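Local coordinates for AAC3-I (Uncultured bacterium, PDB 5HMN), which probably transfers an acetyl group from acetyl-coenzyme A to an amino group of aminoglycoside antibiotics, a modification that confers resistance, at residues C[8-11]-C[12-16]; C[17-20]-C[21-24]. All blocks are in the same frame, centred on the assembly; numbering follows the deposited sequence.

Contact 1. Residues C[8-11]-C[12-16]; sequences HQLS and PNEVA
His8 and Glu14 approach from opposite directions across the turn that carries the chain from the first strand of the GNAT fold into helix 15-28, forming a His-carboxylate hydrogen bond. His8 NE2 donates to Glu14 OE1 at 2.8 Å, on the syn side of the carboxylate, and makes a weak second bond to Glu14 OE2 at 2.9 Å. The carboxylate thus sits at the edge of the imidazole, its plane turned 66° from the ring. His8 places its ring there by holding CG anti to the backbone N (chi1 170°), while the Glu14 chain runs extended beyond CG and reaches back to Ser11, whose N donates a second hydrogen bond to OE1 at 2.8 Å, nearly straight and arriving from above the carboxylate plane. Two donors on one oxygen fix the rotation of the carboxylate, and these two N-H groups would be expected to favour its ionised form.

Glu14 is also the N-cap residue, and its backbone closes a type I turn with Glu14 N bonded to Ser11 O at 3.0 Å. Leu10 CD2 lies near Glu14 OE1, and the Leu10 side chain also packs on Leu17, Met18, Ala56 and Ala58. Inside the turn, Ser11 OG lies between its own N and carbonyl carbon (chi1 88°), where it accepts a hydrogen bond from Asn13 N at 2.9 Å.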
# COMPACT_ATOMS: atom_id res chain seq x y z
N HIS C 8 -0.51 -1.64 22.01
CA HIS C 8 -0.05 -3.02 21.94
C HIS C 8 -0.06 -3.57 20.51
O HIS C 8 -1.07 -3.48 19.81
CB HIS C 8 -0.92 -3.88 22.87
CG HIS C 8 -0.72 -5.35 22.71
ND1 HIS C 8 0.48 -5.97 22.98
CD2 HIS C 8 -1.57 -6.33 22.33
CE1 HIS C 8 0.36 -7.26 22.76
NE2 HIS C 8 -0.87 -7.51 22.37
N GLN C 9 1.06 -4.14 20.08
CA GLN C 9 1.10 -4.80 18.77
C GLN C 9 0.49 -6.19 18.86
O GLN C 9 0.92 -7.01 19.69
CB GLN C 9 2.52 -4.88 18.23
CG GLN C 9 2.60 -5.57 16.88
CD GLN C 9 4.00 -5.56 16.28
OE1 GLN C 9 4.95 -5.06 16.88
NE2 GLN C 9 4.13 -6.12 15.08
N LEU C 10 -0.51 -6.46 18.03
CA LEU C 10 -1.18 -7.75 18.06
C LEU C 10 -0.26 -8.87 17.57
O LEU C 10 0.42 -8.72 16.57
CB LEU C 10 -2.46 -7.71 17.22
CG LEU C 10 -3.51 -6.68 17.66
CD1 LEU C 10 -4.83 -6.92 16.94
CD2 LEU C 10 -3.69 -6.69 19.16
N SER C 11 -0.26 -9.99 18.30
CA SER C 11 0.55 -11.15 17.94
C SER C 11 -0.32 -12.16 17.20
O SER C 11 -1.55 -12.01 17.18
CB SER C 11 1.17 -11.77 19.19
OG SER C 11 0.29 -12.72 19.77
N PRO C 12 0.29 -13.19 16.59
CA PRO C 12 -0.51 -14.27 15.99
C PRO C 12 -1.40 -14.96 17.01
O PRO C 12 -2.39 -15.58 16.64
CB PRO C 12 0.55 -15.23 15.46
CG PRO C 12 1.73 -14.37 15.18
CD PRO C 12 1.72 -13.31 16.24
N ASN C 13 -1.04 -14.85 18.29
CA ASN C 13 -1.79 -15.46 19.38
C ASN C 13 -2.99 -14.62 19.82
O ASN C 13 -3.60 -14.89 20.85
CB ASN C 13 -0.88 -15.70 20.59
CG ASN C 13 0.29 -16.60 20.26
OD1 ASN C 13 1.45 -16.26 20.53
ND2 ASN C 13 -0.00 -17.76 19.69
N GLU C 14 -3.33 -13.60 19.03
CA GLU C 14 -4.34 -12.64 19.45
C GLU C 14 -5.34 -12.28 18.36
O GLU C 14 -5.66 -11.10 18.17
CB GLU C 14 -3.67 -11.37 19.97
CG GLU C 14 -2.92 -11.57 21.28
CD GLU C 14 -1.99 -10.42 21.61
OE1 GLU C 14 -1.72 -9.60 20.71
OE2 GLU C 14 -1.52 -10.34 22.76
N VAL C 15 -5.84 -13.29 17.65
CA VAL C 15 -6.86 -13.09 16.63
C VAL C 15 -8.14 -12.54 17.26
O VAL C 15 -8.85 -11.73 16.66
CB VAL C 15 -7.17 -14.40 15.88
CG1 VAL C 15 -8.34 -14.22 14.93
CG2 VAL C 15 -5.94 -14.88 15.12
N ALA C 16 -8.42 -12.98 18.49
CA ALA C 16 -9.58 -12.50 19.23
C ALA C 16 -9.56 -10.98 19.40
O ALA C 16 -10.58 -10.33 19.26
CB ALA C 16 -9.64 -13.18 20.59
O HOH W 1 3.04 -14.46 20.85

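Contact 2. Residues C[17-20]-C[21-24]; sequences LMET and LLAT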
# COMPACT_ATOMS: atom_id res chain seq x y z
N LEU C 17 -8.38 -10.43 19.69
CA LEU C 17 -8.22 -8.98 19.81
C LEU C 17 -8.46 -8.29 18.48
O LEU C 17 -9.01 -7.19 18.42
CB LEU C 17 -6.83 -8.64 20.34
CG LEU C 17 -6.70 -8.35 21.84
CD1 LEU C 17 -7.30 -9.48 22.66
CD2 LEU C 17 -5.25 -8.12 22.23
N MET C 18 -8.03 -8.94 17.40
CA MET C 18 -8.21 -8.39 16.06
C MET C 18 -9.69 -8.26 15.73
O MET C 18 -10.11 -7.27 15.12
CB MET C 18 -7.50 -9.28 15.02
CG MET C 18 -7.50 -8.72 13.62
SD MET C 18 -6.36 -7.33 13.48
CE MET C 18 -7.09 -6.43 12.12
N GLU C 19 -10.48 -9.25 16.14
CA GLU C 19 -11.92 -9.26 15.90
C GLU C 19 -12.63 -8.10 16.59
O GLU C 19 -13.56 -7.51 16.04
CB GLU C 19 -12.53 -10.58 16.38
CG GLU C 19 -12.20 -11.76 15.48
CD GLU C 19 -12.02 -11.35 14.04
OE1 GLU C 19 -13.03 -11.32 13.29
OE2 GLU C 19 -10.87 -11.07 13.63
N THR C 20 -12.20 -7.80 17.81
CA THR C 20 -12.76 -6.69 18.56
C THR C 20 -12.34 -5.37 17.92
O THR C 20 -13.11 -4.42 17.84
CB THR C 20 -12.32 -6.73 20.03
OG1 THR C 20 -12.70 -7.99 20.60
CG2 THR C 20 -12.97 -5.60 20.82
N LEU C 21 -11.09 -5.33 17.45
CA LEU C 21 -10.57 -4.14 16.79
C LEU C 21 -11.37 -3.83 15.52
O LEU C 21 -11.62 -2.67 15.21
CB LEU C 21 -9.09 -4.33 16.45
CG LEU C 21 -8.40 -3.14 15.78
CD1 LEU C 21 -8.61 -1.89 16.61
CD2 LEU C 21 -6.92 -3.42 15.58
N LEU C 22 -11.79 -4.88 14.82
CA LEU C 22 -12.64 -4.71 13.64
C LEU C 22 -13.94 -4.00 13.98
O LEU C 22 -14.43 -3.18 13.22
CB LEU C 22 -12.93 -6.06 12.98
CG LEU C 22 -11.76 -6.74 12.25
CD1 LEU C 22 -12.20 -8.07 11.65
CD2 LEU C 22 -11.20 -5.82 11.17
N ALA C 23 -14.50 -4.31 15.15
CA ALA C 23 -15.72 -3.66 15.62
C ALA C 23 -15.47 -2.19 15.95
O ALA C 23 -16.35 -1.34 15.75
CB ALA C 23 -16.28 -4.39 16.84
N THR C 24 -14.28 -1.89 16.45
CA THR C 24 -13.89 -0.50 16.71
C THR C 24 -13.77 0.30 15.41
O THR C 24 -14.21 1.45 15.34
CB THR C 24 -12.55 -0.44 17.46
OG1 THR C 24 -12.70 -1.07 18.74
CG2 THR C 24 -12.10 1.01 17.66
O HOH W 2 -14.89 -2.86 19.88
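Leu17 O and Met18 O accept from Leu21 N and Leu22 N at 3.0 and 2.9 Å, the i to i+4 ladder of a regular alpha helix, which Thr24 N extends by binding Thr20 O; the intervening bond from Ala23 N to Glu19 O is weak, at 3.5 Å. On one flank Glu19 and Leu22 lie side by side and point the same way. Glu19 bends at chi2 (-30°), which sets its carboxylate beside the CD1 methyl of Leu22, with OE1 3.7 Å from Leu22 CD1 and OE2 almost as near the same methyl. The Glu19 side chain also touches Arg39.

This is the first helix of the GNAT fold, and its neighbours differ from face to face. Met18 turns its thioether along the helix, its CE 4.3 Å from Leu22 CD2 and its SD close to Leu21 CD2; Phe77 of the second subunit packs on both Met18 and Leu22, making this flank part of the dimer contact. Leu21, with CG anti to the backbone N (chi1 -178°), meets Ile65 of strand 64-75, as do Thr20 and Thr24.

Thr20 and Thr24 are further joined by a water that donates to Thr20 O at 3.1 Å and hydrogen-bonds Thr24 OG1 at 3.0 Å. Thr20 O therefore serves two donors, Thr24 N in its carbonyl plane and the water.

The two contacts come in series along the chain, their centres about 11 Å apart and on the same side of the chain's centre. Contact 1 turns the chain from strand 5-9, an outermost strand, within this chain, of the mixed sheet, into helix 15-28, and contact 2 covers the next two turns of that helix. They are stitched together by packing: Leu10 CD2 lies 3.7 Å from Leu17 CD2, and Leu10 CD1 touches Met18 CA. The helix is thereby laid against the strand that precedes it. Contact 1 is a surface turn, whereas contact 2 is partly buried, with Met18 and Leu22 packing on Phe77 of the second subunit and the Thr24 side chain about 8 Å from the bound coenzyme A.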